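Local atomic coordinates of L-threonine dehydrogenase (Flavobacterium frigidimaris, PDB entry 2YY7), a protein that binds NAD and probably catalyses the NAD-dependent oxidation of the side-chain hydroxyl of L-threonine. Residues N30-D35 / P48-N53; P132-M137 / I234-S239; L173-T178 / M214-A219. One frame throughout, in Å; residues are numbered along the deposited sequence.

Contact 1 (N30-D35 / P48-N53); sequences NVIASD and PFEVVN. With NAD (nicotinamide-adenine-dinucleotide), chain E.
Val52 N bonds to Asp35 O from well above the carbonyl plane, 55° out of it, although the bond is a short 2.9 Å between the two atoms. The other three donors lie in or near the carbonyl plane or the C=O axis: Ala33 N gives to Pro48 O, Glu50 N to Ala33 O and, in a longer bond, Asp35 N to Glu50 O. Packing is tight beside it, Val52 CG1 standing 3.5 Å from Ser34 CB, while Ser34 OG turns to Ile7 O on the neighbouring strand. This is a parallel pair within a beta-alpha-beta unit of the Rossmann fold, its strands linked through helix 42-45. On the face that carries Ala33, Phe49 and Asp35, the phenyl group has CG anti to the backbone N (chi1 -180°), which carries the ring over the partner strand from Ala33 to Asp35, with CD1 4.0 Å from Ala33 CB and CZ 4.0 Å from Asp35 CB. Asp35, at the end of its strand, holds the adenosine ribose: OD1 takes NAD O2B at 2.7 Å and OD2 takes O3B at 2.7 Å. Cys11 N and Arg37 N also bind this carboxylate, fixing its rotation. Further along, Asn53 OD1 accepts a nearly straight hydrogen bond from NAD N6A at 3.1 Å.

Contact 2 (P132-M137 / I234-S239); sequences PQYTIM and IKIHSS
Ile236 N and its neighbour Lys235 N both bond to Tyr240 OH, and Ile236 points its side chain across to Gln133 and Tyr134. In this Rossmann-fold dehydrogenase both segments are irregular connections: residues 132-137 run between strand 112-118 and helix 142-161, and residues 234-239 between helix 216-228 and strand 240-241. The contact is small, 164 Å², and centres on one methyl group. Ile236 has its CG1 arm extended (chi2 -180°), which leads CD1 toward the other loop, where it meets Gln133 CG at 3.6 Å and Gln133 CD at 3.5 Å. Gln133 comes from the opposite direction, with its chain bent at chi2 (73°), and this bend lays the amide alongside the methyl and near the carbonyl of Ser239, Gln133 CD standing 3.7 Å from Ser239 O. Within its own loop Gln133 CG lies over one face of the Tyr134 ring, toward the rim. An alanine in place of Gln133 would probably open a gap beside the Ile236 methyl and leave Ser239 O without the polar group that now lies next to it. Gln287 of helix 286-292 touches both Gln133 and Ile236, and Tyr134 also packs against Glu138 of the second subunit, placing the contact beside the dimer interface. Ser239 OG is hydrogen-bonded to Ser167 OG, whereas the buried Ser238 OG has no polar partner in the model. Tyr134, like Gln133, approaches Ile236 from the opposite direction, and the tyrosine hydroxyl completes the contact, with Tyr134 OH meeting Ile236 CG1 at 3.7 Å.

Contact 3 (L173-T178 / M214-A219); sequences LISWST and MYMDDA. With NAD (nicotinamide-adenine-dinucleotide), chain E.
Leu173 and Ile174 pair in parallel with Met214 and Tyr215, Ile174 N giving to Met214 O at 3.1 Å and Met216 N giving to Ile174 O, the second bond falling where strand 211-215 turns straight into helix 216-228. Tyr215 is the N-cap residue, and its O receives Ala219 N in the first turn. On the Leu173 face, both leucine methyls rest on Ala219 CB, Leu173 CD1 at 3.6 Å and CD2 at 3.7 Å, and CD2 also meets Met214 CB. Met216, bent at chi2 and chi3, crosses Leu173 at about a right angle and brings SD to 3.9 Å from Leu173 CD1. Further on, Tyr215 OH sits at the edge of the indole, near its plane, 3.2 Å from Trp176 CD1; that hydroxyl is bonded to Asp306 of helix 300-311, and the indole stacks on His310. One water links the segments, accepting from Trp176 NE1 at 3.0 Å and hydrogen-bonded also to Asp217 OD1. In this Rossmann-fold sheet the strand end meets the cofactor: Leu173 N bonds to the carboxamide oxygen O7N of NAD at 2.9 Å, which should restrain how the nicotinamide ring is turned in the active site.

Overall arrangement
From the N terminus, contact 1 closes first: the chain leaves strand 31-35, passes helix 42-45 and returns as strand 49-51, a short loop finished long before the others begin. Contact 2 opens at residues 132-137 and closes only at 234-239, and contact 3 is nested within that span, joining strand 164-174 to strand 211-215 and the start of helix 216-228. Contacts 1 and 3 belong to the same sheet, their centres about 21 Å apart, and hold opposite ends of NAD, adenosine and nicotinamide. Contact 2 touches neither; its centre lies about 23 Å from that of contact 3, and it ties two connecting loops together near the second subunit.

Contact 1 (N30-D35 / P48-N53)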
loop_
_atom_site.group_PDB
_atom_site.type_symbol
_atom_site.label_atom_id
_atom_site.label_comp_id
_atom_site.label_asym_id
_atom_site.label_seq_id
_atom_site.Cartn_x
_atom_site.Cartn_y
_atom_site.Cartn_z
ATOM N N ASN A 30 -1.811 -31.942 -15.538
ATOM C CA ASN A 30 -1.742 -30.589 -16.084
ATOM C C ASN A 30 -1.655 -29.581 -14.941
ATOM O O ASN A 30 -1.410 -28.395 -15.161
ATOM C CB ASN A 30 -2.970 -30.274 -16.936
ATOM C CG ASN A 30 -2.886 -30.872 -18.318
ATOM O OD1 ASN A 30 -3.119 -32.063 -18.510
ATOM N ND2 ASN A 30 -2.540 -30.048 -19.294
ATOM N N VAL A 31 -1.865 -30.068 -13.721
ATOM C CA VAL A 31 -1.820 -29.223 -12.534
ATOM C C VAL A 31 -0.689 -29.681 -11.617
ATOM O O VAL A 31 -0.721 -30.785 -11.075
ATOM C CB VAL A 31 -3.152 -29.286 -11.758
ATOM C CG1 VAL A 31 -3.128 -28.299 -10.606
ATOM C CG2 VAL A 31 -4.322 -29.001 -12.696
ATOM N N ILE A 32 0.314 -28.825 -11.455
ATOM C CA ILE A 32 1.459 -29.134 -10.610
ATOM C C ILE A 32 1.275 -28.467 -9.251
ATOM O O ILE A 32 1.091 -27.254 -9.173
ATOM C CB ILE A 32 2.777 -28.601 -11.230
ATOM C CG1 ILE A 32 2.884 -29.012 -12.704
ATOM C CG2 ILE A 32 3.971 -29.114 -10.431
ATOM C CD1 ILE A 32 2.914 -30.504 -12.949
ATOM N N ALA A 33 1.314 -29.260 -8.185
ATOM C CA ALA A 33 1.165 -28.733 -6.833
ATOM C C ALA A 33 2.552 -28.493 -6.249
ATOM O O ALA A 33 3.439 -29.330 -6.392
ATOM C CB ALA A 33 0.391 -29.722 -5.958
ATOM N N SER A 34 2.740 -27.346 -5.603
ATOM C CA SER A 34 4.029 -27.019 -5.002
ATOM C C SER A 34 3.802 -26.334 -3.665
ATOM O O SER A 34 2.817 -25.622 -3.476
ATOM C CB SER A 34 4.856 -26.110 -5.923
ATOM O OG SER A 34 4.243 -24.844 -6.102
ATOM N N ASP A 35 4.724 -26.558 -2.738
ATOM C CA ASP A 35 4.621 -25.991 -1.404
ATOM C C ASP A 35 5.978 -26.155 -0.727
ATOM O O ASP A 35 6.804 -26.957 -1.174
ATOM C CB ASP A 35 3.537 -26.743 -0.630
ATOM C CG ASP A 35 3.024 -25.963 0.558
ATOM O OD1 ASP A 35 3.752 -25.867 1.570
ATOM O OD2 ASP A 35 1.891 -25.438 0.470
ATOM N N PRO A 48 1.318 -34.669 -9.598
ATOM C CA PRO A 48 2.664 -34.090 -9.603
ATOM C C PRO A 48 2.851 -33.066 -8.485
ATOM O O PRO A 48 2.105 -32.090 -8.397
ATOM C CB PRO A 48 2.759 -33.448 -10.983
ATOM C CG PRO A 48 1.879 -34.324 -11.822
ATOM C CD PRO A 48 0.683 -34.512 -10.918
ATOM N N PHE A 49 3.847 -33.294 -7.636
ATOM C CA PHE A 49 4.134 -32.385 -6.530
ATOM C C PHE A 49 5.598 -31.956 -6.551
ATOM O O PHE A 49 6.490 -32.763 -6.826
ATOM C CB PHE A 49 3.834 -33.053 -5.184
ATOM C CG PHE A 49 4.099 -32.165 -4.000
ATOM C CD1 PHE A 49 3.137 -31.260 -3.564
ATOM C CD2 PHE A 49 5.330 -32.198 -3.352
ATOM C CE1 PHE A 49 3.397 -30.397 -2.494
ATOM C CE2 PHE A 49 5.603 -31.339 -2.283
ATOM C CZ PHE A 49 4.636 -30.438 -1.855
ATOM N N GLU A 50 5.837 -30.686 -6.245
ATOM C CA GLU A 50 7.187 -30.138 -6.220
ATOM C C GLU A 50 7.404 -29.280 -4.979
ATOM O O GLU A 50 6.586 -28.410 -4.664
ATOM C CB GLU A 50 7.430 -29.260 -7.453
ATOM C CG GLU A 50 7.391 -29.998 -8.776
ATOM C CD GLU A 50 8.719 -30.641 -9.123
ATOM O OE1 GLU A 50 9.543 -30.845 -8.206
ATOM O OE2 GLU A 50 8.932 -30.947 -10.314
ATOM N N VAL A 51 8.504 -29.521 -4.277
ATOM C CA VAL A 51 8.820 -28.711 -3.109
ATOM C C VAL A 51 9.350 -27.398 -3.673
ATOM O O VAL A 51 10.115 -27.398 -4.634
ATOM C CB VAL A 51 9.930 -29.350 -2.244
ATOM C CG1 VAL A 51 10.347 -28.384 -1.139
ATOM C CG2 VAL A 51 9.435 -30.660 -1.645
ATOM N N VAL A 52 8.936 -26.278 -3.093
ATOM C CA VAL A 52 9.415 -24.990 -3.571
ATOM C C VAL A 52 9.301 -23.933 -2.492
ATOM O O VAL A 52 8.438 -24.013 -1.622
ATOM C CB VAL A 52 8.617 -24.501 -4.816
ATOM C CG1 VAL A 52 7.213 -24.058 -4.408
ATOM C CG2 VAL A 52 9.356 -23.351 -5.487
ATOM N N ASN A 53 10.203 -22.962 -2.533
ATOM C CA ASN A 53 10.151 -21.857 -1.588
ATOM C C ASN A 53 9.822 -20.654 -2.459
ATOM O O ASN A 53 10.665 -20.194 -3.226
ATOM C CB ASN A 53 11.497 -21.635 -0.897
ATOM C CG ASN A 53 11.413 -20.568 0.178
ATOM O OD1 ASN A 53 10.619 -19.636 0.071
ATOM N ND2 ASN A 53 12.234 -20.694 1.216
HETATM P PA NAD E . -2.767 -21.496 4.299
HETATM O O1A NAD E . -3.753 -22.529 4.725
HETATM O O2A NAD E . -1.985 -20.867 5.395
HETATM O O5B NAD E . -1.852 -22.038 3.127
HETATM C C5B NAD E . -0.638 -21.424 2.802
HETATM C C4B NAD E . 0.278 -22.441 2.167
HETATM O O4B NAD E . 1.426 -21.743 1.680
HETATM C C3B NAD E . 0.749 -23.512 3.180
HETATM O O3B NAD E . 0.514 -24.843 2.690
HETATM C C2B NAD E . 2.228 -23.164 3.387
HETATM O O2B NAD E . 3.021 -24.304 3.669
HETATM C C1B NAD E . 2.578 -22.501 2.046
HETATM N N9A NAD E . 3.797 -21.682 2.116
HETATM C C8A NAD E . 4.147 -20.808 3.144
HETATM N N7A NAD E . 5.340 -20.273 2.845
HETATM C C5A NAD E . 5.722 -20.777 1.650
HETATM C C6A NAD E . 6.875 -20.590 0.904
HETATM N N6A NAD E . 7.862 -19.855 1.371
HETATM N N1A NAD E . 7.022 -21.264 -0.280
HETATM C C2A NAD E . 6.035 -22.123 -0.740
HETATM N N3A NAD E . 4.891 -22.346 0.002
HETATM C C4A NAD E . 4.764 -21.670 1.190
HETATM O O3 NAD E . -3.550 -20.275 3.609
HETATM P PN NAD E . -4.909 -20.294 2.721
HETATM O O1N NAD E . -4.930 -21.427 1.737
HETATM O O2N NAD E . -6.019 -20.035 3.677
HETATM O O5D NAD E . -4.730 -18.919 1.876
HETATM C C5D NAD E . -4.138 -18.932 0.568
HETATM C C4D NAD E . -4.197 -17.493 -0.014
HETATM O O4D NAD E . -5.522 -16.998 0.052
HETATM C C3D NAD E . -3.359 -16.479 0.771
HETATM O O3D NAD E . -2.848 -15.512 -0.142
HETATM C C2D NAD E . -4.373 -15.784 1.647
HETATM O O2D NAD E . -3.846 -14.540 2.046
HETATM C C1D NAD E . -5.601 -15.730 0.737
HETATM N N1N NAD E . -6.830 -15.572 1.549
HETATM C C2N NAD E . -7.266 -16.613 2.343
HETATM C C3N NAD E . -8.421 -16.455 3.102
HETATM C C7N NAD E . -8.987 -17.608 3.885
HETATM O O7N NAD E . -10.095 -17.309 4.660
HETATM N N7N NAD E . -8.428 -18.832 3.876
HETATM C C4N NAD E . -9.125 -15.236 3.077
HETATM C C5N NAD E . -8.685 -14.200 2.247
HETATM C C6N NAD E . -7.532 -14.362 1.504
#

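Contact 2 (P132-M137 / I234-S239)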
loop_
_atom_site.group_PDB
_atom_site.type_symbol
_atom_site.label_atom_id
_atom_site.label_comp_id
_atom_site.label_asym_id
_atom_site.label_seq_id
_atom_site.Cartn_x
_atom_site.Cartn_y
_atom_site.Cartn_z
ATOM N N PRO A 132 -18.220 -0.906 -0.829
ATOM C CA PRO A 132 -18.072 -0.741 -2.281
ATOM C C PRO A 132 -16.734 -1.268 -2.810
ATOM O O PRO A 132 -15.784 -1.444 -2.048
ATOM C CB PRO A 132 -18.182 0.775 -2.477
ATOM C CG PRO A 132 -18.916 1.253 -1.237
ATOM C CD PRO A 132 -18.300 0.405 -0.162
ATOM N N GLN A 133 -16.672 -1.508 -4.118
ATOM C CA GLN A 133 -15.453 -1.977 -4.769
ATOM C C GLN A 133 -14.380 -0.893 -4.635
ATOM O O GLN A 133 -13.207 -1.185 -4.397
ATOM C CB GLN A 133 -15.715 -2.253 -6.253
ATOM C CG GLN A 133 -14.443 -2.420 -7.094
ATOM C CD GLN A 133 -13.728 -3.732 -6.835
ATOM O OE1 GLN A 133 -12.498 -3.780 -6.782
ATOM N NE2 GLN A 133 -14.495 -4.810 -6.696
ATOM N N TYR A 134 -14.795 0.358 -4.803
ATOM C CA TYR A 134 -13.892 1.501 -4.687
ATOM C C TYR A 134 -14.298 2.249 -3.423
ATOM O O TYR A 134 -15.384 2.828 -3.357
ATOM C CB TYR A 134 -14.036 2.412 -5.909
ATOM C CG TYR A 134 -13.739 1.722 -7.224
ATOM C CD1 TYR A 134 -12.427 1.495 -7.639
ATOM C CD2 TYR A 134 -14.775 1.281 -8.049
ATOM C CE1 TYR A 134 -12.153 0.850 -8.848
ATOM C CE2 TYR A 134 -14.516 0.636 -9.251
ATOM C CZ TYR A 134 -13.208 0.424 -9.647
ATOM O OH TYR A 134 -12.962 -0.213 -10.839
ATOM N N THR A 135 -13.427 2.238 -2.420
ATOM C CA THR A 135 -13.734 2.896 -1.155
ATOM C C THR A 135 -12.461 3.215 -0.377
ATOM O O THR A 135 -11.354 3.056 -0.886
ATOM C CB THR A 135 -14.641 1.976 -0.290
ATOM O OG1 THR A 135 -14.963 2.625 0.943
ATOM C CG2 THR A 135 -13.927 0.660 0.017
ATOM N N ILE A 136 -12.629 3.675 0.857
ATOM C CA ILE A 136 -11.505 4.000 1.724
ATOM C C ILE A 136 -10.835 2.697 2.163
ATOM O O ILE A 136 -11.518 1.737 2.511
ATOM C CB ILE A 136 -11.989 4.775 2.972
ATOM C CG1 ILE A 136 -12.538 6.138 2.545
ATOM C CG2 ILE A 136 -10.858 4.925 3.975
ATOM C CD1 ILE A 136 -13.219 6.909 3.663
ATOM N N MET A 137 -9.502 2.663 2.136
ATOM C CA MET A 137 -8.764 1.469 2.542
ATOM C C MET A 137 -7.504 1.812 3.338
ATOM O O MET A 137 -6.490 2.223 2.776
ATOM C CB MET A 137 -8.382 0.625 1.313
ATOM C CG MET A 137 -9.575 0.167 0.474
ATOM S SD MET A 137 -9.183 -1.146 -0.720
ATOM C CE MET A 137 -8.285 -0.225 -1.960
ATOM N N ILE A 234 -12.342 -9.030 -17.709
ATOM C CA ILE A 234 -11.649 -8.646 -16.484
ATOM C C ILE A 234 -11.411 -7.144 -16.587
ATOM O O ILE A 234 -10.463 -6.701 -17.225
ATOM C CB ILE A 234 -10.293 -9.379 -16.359
ATOM C CG1 ILE A 234 -10.510 -10.893 -16.460
ATOM C CG2 ILE A 234 -9.617 -9.014 -15.039
ATOM C CD1 ILE A 234 -11.469 -11.464 -15.425
ATOM N N LYS A 235 -12.284 -6.361 -15.962
ATOM C CA LYS A 235 -12.182 -4.912 -16.029
ATOM C C LYS A 235 -11.453 -4.256 -14.859
ATOM O O LYS A 235 -11.028 -3.105 -14.956
ATOM C CB LYS A 235 -13.583 -4.317 -16.180
ATOM C CG LYS A 235 -14.331 -4.864 -17.400
ATOM C CD LYS A 235 -15.672 -4.182 -17.593
ATOM C CE LYS A 235 -16.436 -4.800 -18.757
ATOM N NZ LYS A 235 -15.653 -4.761 -20.024
ATOM N N ILE A 236 -11.317 -4.980 -13.756
ATOM C CA ILE A 236 -10.620 -4.458 -12.589
ATOM C C ILE A 236 -9.313 -5.242 -12.479
ATOM O O ILE A 236 -9.315 -6.475 -12.430
ATOM C CB ILE A 236 -11.468 -4.625 -11.311
ATOM C CG1 ILE A 236 -12.804 -3.890 -11.490
ATOM C CG2 ILE A 236 -10.714 -4.069 -10.103
ATOM C CD1 ILE A 236 -13.734 -3.968 -10.291
ATOM N N HIS A 237 -8.198 -4.521 -12.440
ATOM C CA HIS A 237 -6.897 -5.165 -12.400
ATOM C C HIS A 237 -6.151 -5.100 -11.069
ATOM O O HIS A 237 -4.975 -5.464 -10.978
ATOM C CB HIS A 237 -6.076 -4.615 -13.562
ATOM C CG HIS A 237 -6.796 -4.718 -14.873
ATOM N ND1 HIS A 237 -7.026 -5.925 -15.499
ATOM C CD2 HIS A 237 -7.422 -3.781 -15.625
ATOM C CE1 HIS A 237 -7.762 -5.728 -16.579
ATOM N NE2 HIS A 237 -8.018 -4.436 -16.677
ATOM N N SER A 238 -6.859 -4.643 -10.040
ATOM C CA SER A 238 -6.327 -4.590 -8.688
ATOM C C SER A 238 -6.851 -5.906 -8.111
ATOM O O SER A 238 -6.162 -6.925 -8.152
ATOM C CB SER A 238 -6.901 -3.380 -7.936
ATOM O OG SER A 238 -8.309 -3.290 -8.097
ATOM N N SER A 239 -8.081 -5.887 -7.601
ATOM C CA SER A 239 -8.714 -7.096 -7.072
ATOM C C SER A 239 -10.215 -6.855 -6.943
ATOM O O SER A 239 -10.648 -5.751 -6.601
ATOM C CB SER A 239 -8.130 -7.483 -5.711
ATOM O OG SER A 239 -8.572 -8.779 -5.321
#

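Contact 3 (L173-T178 / M214-A219)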
loop_
_atom_site.group_PDB
_atom_site.type_symbol
_atom_site.label_atom_id
_atom_site.label_comp_id
_atom_site.label_asym_id
_atom_site.label_seq_id
_atom_site.Cartn_x
_atom_site.Cartn_y
_atom_site.Cartn_z
ATOM N N LEU A 173 -12.945 -17.607 4.702
ATOM C CA LEU A 173 -13.308 -18.889 4.086
ATOM C C LEU A 173 -13.491 -20.051 5.060
ATOM O O LEU A 173 -12.759 -20.186 6.040
ATOM C CB LEU A 173 -12.273 -19.281 3.021
ATOM C CG LEU A 173 -12.044 -18.315 1.859
ATOM C CD1 LEU A 173 -11.215 -19.016 0.788
ATOM C CD2 LEU A 173 -13.375 -17.859 1.273
ATOM N N ILE A 174 -14.460 -20.909 4.753
ATOM C CA ILE A 174 -14.796 -22.053 5.593
ATOM C C ILE A 174 -14.667 -23.380 4.837
ATOM O O ILE A 174 -15.220 -23.537 3.750
ATOM C CB ILE A 174 -16.237 -21.886 6.122
ATOM C CG1 ILE A 174 -16.332 -20.565 6.900
ATOM C CG2 ILE A 174 -16.622 -23.065 7.012
ATOM C CD1 ILE A 174 -17.732 -19.973 6.971
ATOM N N SER A 175 -13.935 -24.330 5.410
ATOM C CA SER A 175 -13.749 -25.623 4.759
ATOM C C SER A 175 -13.643 -26.774 5.755
ATOM O O SER A 175 -13.443 -26.562 6.950
ATOM C CB SER A 175 -12.496 -25.606 3.886
ATOM O OG SER A 175 -11.337 -25.506 4.693
ATOM N N TRP A 176 -13.755 -27.992 5.230
ATOM C CA TRP A 176 -13.705 -29.217 6.022
ATOM C C TRP A 176 -12.510 -30.123 5.711
ATOM O O TRP A 176 -12.191 -31.014 6.495
ATOM C CB TRP A 176 -14.987 -30.025 5.789
ATOM C CG TRP A 176 -15.240 -30.284 4.325
ATOM C CD1 TRP A 176 -16.017 -29.540 3.480
ATOM C CD2 TRP A 176 -14.644 -31.309 3.519
ATOM N NE1 TRP A 176 -15.939 -30.036 2.200
ATOM C CE2 TRP A 176 -15.102 -31.121 2.195
ATOM C CE3 TRP A 176 -13.763 -32.369 3.787
ATOM C CZ2 TRP A 176 -14.709 -31.955 1.140
ATOM C CZ3 TRP A 176 -13.374 -33.198 2.734
ATOM C CH2 TRP A 176 -13.848 -32.983 1.428
ATOM N N SER A 177 -11.851 -29.910 4.573
ATOM C CA SER A 177 -10.733 -30.777 4.186
ATOM C C SER A 177 -9.361 -30.488 4.785
ATOM O O SER A 177 -8.559 -31.405 4.957
ATOM C CB SER A 177 -10.597 -30.809 2.661
ATOM O OG SER A 177 -10.254 -29.534 2.155
ATOM N N THR A 178 -9.082 -29.225 5.095
ATOM C CA THR A 178 -7.781 -28.850 5.645
ATOM C C THR A 178 -7.952 -27.716 6.658
ATOM O O THR A 178 -8.784 -26.832 6.471
ATOM C CB THR A 178 -6.836 -28.389 4.512
ATOM O OG1 THR A 178 -6.785 -29.401 3.500
ATOM C CG2 THR A 178 -5.429 -28.144 5.034
ATOM N N MET A 214 -17.538 -16.955 3.278
ATOM C CA MET A 214 -17.820 -17.719 2.072
ATOM C C MET A 214 -17.404 -19.175 2.257
ATOM O O MET A 214 -16.364 -19.460 2.856
ATOM C CB MET A 214 -17.072 -17.119 0.875
ATOM C CG MET A 214 -17.345 -17.833 -0.445
ATOM S SD MET A 214 -16.528 -17.022 -1.831
ATOM C CE MET A 214 -17.555 -15.535 -1.994
ATOM N N TYR A 215 -18.223 -20.096 1.761
ATOM C CA TYR A 215 -17.906 -21.516 1.854
ATOM C C TYR A 215 -16.824 -21.780 0.805
ATOM O O TYR A 215 -16.851 -21.183 -0.275
ATOM C CB TYR A 215 -19.147 -22.366 1.554
ATOM C CG TYR A 215 -19.011 -23.815 1.970
ATOM C CD1 TYR A 215 -19.734 -24.816 1.322
ATOM C CD2 TYR A 215 -18.187 -24.182 3.034
ATOM C CE1 TYR A 215 -19.640 -26.144 1.722
ATOM C CE2 TYR A 215 -18.088 -25.511 3.443
ATOM C CZ TYR A 215 -18.818 -26.484 2.781
ATOM O OH TYR A 215 -18.723 -27.795 3.171
ATOM N N MET A 216 -15.882 -22.670 1.110
ATOM C CA MET A 216 -14.780 -22.959 0.182
ATOM C C MET A 216 -15.202 -23.336 -1.245
ATOM O O MET A 216 -14.562 -22.919 -2.212
ATOM C CB MET A 216 -13.870 -24.051 0.762
ATOM C CG MET A 216 -12.560 -24.264 -0.005
ATOM S SD MET A 216 -11.463 -22.817 0.010
ATOM C CE MET A 216 -10.836 -22.892 1.700
ATOM N N ASP A 217 -16.264 -24.125 -1.391
ATOM C CA ASP A 217 -16.716 -24.512 -2.733
ATOM C C ASP A 217 -16.958 -23.277 -3.601
ATOM O O ASP A 217 -16.667 -23.271 -4.797
ATOM C CB ASP A 217 -18.015 -25.322 -2.665
ATOM C CG ASP A 217 -17.820 -26.697 -2.054
ATOM O OD1 ASP A 217 -18.736 -27.529 -2.183
ATOM O OD2 ASP A 217 -16.764 -26.946 -1.444
ATOM N N ASP A 218 -17.508 -22.239 -2.987
ATOM C CA ASP A 218 -17.797 -20.998 -3.691
ATOM C C ASP A 218 -16.495 -20.272 -4.009
ATOM O O ASP A 218 -16.300 -19.785 -5.126
ATOM C CB ASP A 218 -18.703 -20.115 -2.827
ATOM C CG ASP A 218 -20.162 -20.498 -2.937
ATOM O OD1 ASP A 218 -20.917 -20.268 -1.972
ATOM O OD2 ASP A 218 -20.564 -21.019 -3.995
ATOM N N ALA A 219 -15.605 -20.204 -3.024
ATOM C CA ALA A 219 -14.328 -19.537 -3.216
ATOM C C ALA A 219 -13.575 -20.179 -4.382
ATOM O O ALA A 219 -12.973 -19.482 -5.193
ATOM C CB ALA A 219 -13.496 -19.613 -1.941
HETATM P PA NAD E . -2.767 -21.496 4.299
HETATM O O1A NAD E . -3.753 -22.529 4.725
HETATM O O2A NAD E . -1.985 -20.867 5.395
HETATM O O5B NAD E . -1.852 -22.038 3.127
HETATM C C5B NAD E . -0.638 -21.424 2.802
HETATM C C4B NAD E . 0.278 -22.441 2.167
HETATM O O4B NAD E . 1.426 -21.743 1.680
HETATM C C3B NAD E . 0.749 -23.512 3.180
HETATM O O3B NAD E . 0.514 -24.843 2.690
HETATM C C2B NAD E . 2.228 -23.164 3.387
HETATM O O2B NAD E . 3.021 -24.304 3.669
HETATM C C1B NAD E . 2.578 -22.501 2.046
HETATM N N9A NAD E . 3.797 -21.682 2.116
HETATM C C8A NAD E . 4.147 -20.808 3.144
HETATM N N7A NAD E . 5.340 -20.273 2.845
HETATM C C5A NAD E . 5.722 -20.777 1.650
HETATM C C6A NAD E . 6.875 -20.590 0.904
HETATM N N6A NAD E . 7.862 -19.855 1.371
HETATM N N1A NAD E . 7.022 -21.264 -0.280
HETATM C C2A NAD E . 6.035 -22.123 -0.740
HETATM N N3A NAD E . 4.891 -22.346 0.002
HETATM C C4A NAD E . 4.764 -21.670 1.190
HETATM O O3 NAD E . -3.550 -20.275 3.609
HETATM P PN NAD E . -4.909 -20.294 2.721
HETATM O O1N NAD E . -4.930 -21.427 1.737
HETATM O O2N NAD E . -6.019 -20.035 3.677
HETATM O O5D NAD E . -4.730 -18.919 1.876
HETATM C C5D NAD E . -4.138 -18.932 0.568
HETATM C C4D NAD E . -4.197 -17.493 -0.014
HETATM O O4D NAD E . -5.522 -16.998 0.052
HETATM C C3D NAD E . -3.359 -16.479 0.771
HETATM O O3D NAD E . -2.848 -15.512 -0.142
HETATM C C2D NAD E . -4.373 -15.784 1.647
HETATM O O2D NAD E . -3.846 -14.540 2.046
HETATM C C1D NAD E . -5.601 -15.730 0.737
HETATM N N1N NAD E . -6.830 -15.572 1.549
HETATM C C2N NAD E . -7.266 -16.613 2.343
HETATM C C3N NAD E . -8.421 -16.455 3.102
HETATM C C7N NAD E . -8.987 -17.608 3.885
HETATM O O7N NAD E . -10.095 -17.309 4.660
HETATM N N7N NAD E . -8.428 -18.832 3.876
HETATM C C4N NAD E . -9.125 -15.236 3.077
HETATM C C5N NAD E . -8.685 -14.200 2.247
HETATM C C6N NAD E . -7.532 -14.362 1.504
HETATM O O HOH W 1 -18.019 -29.239 0.181
#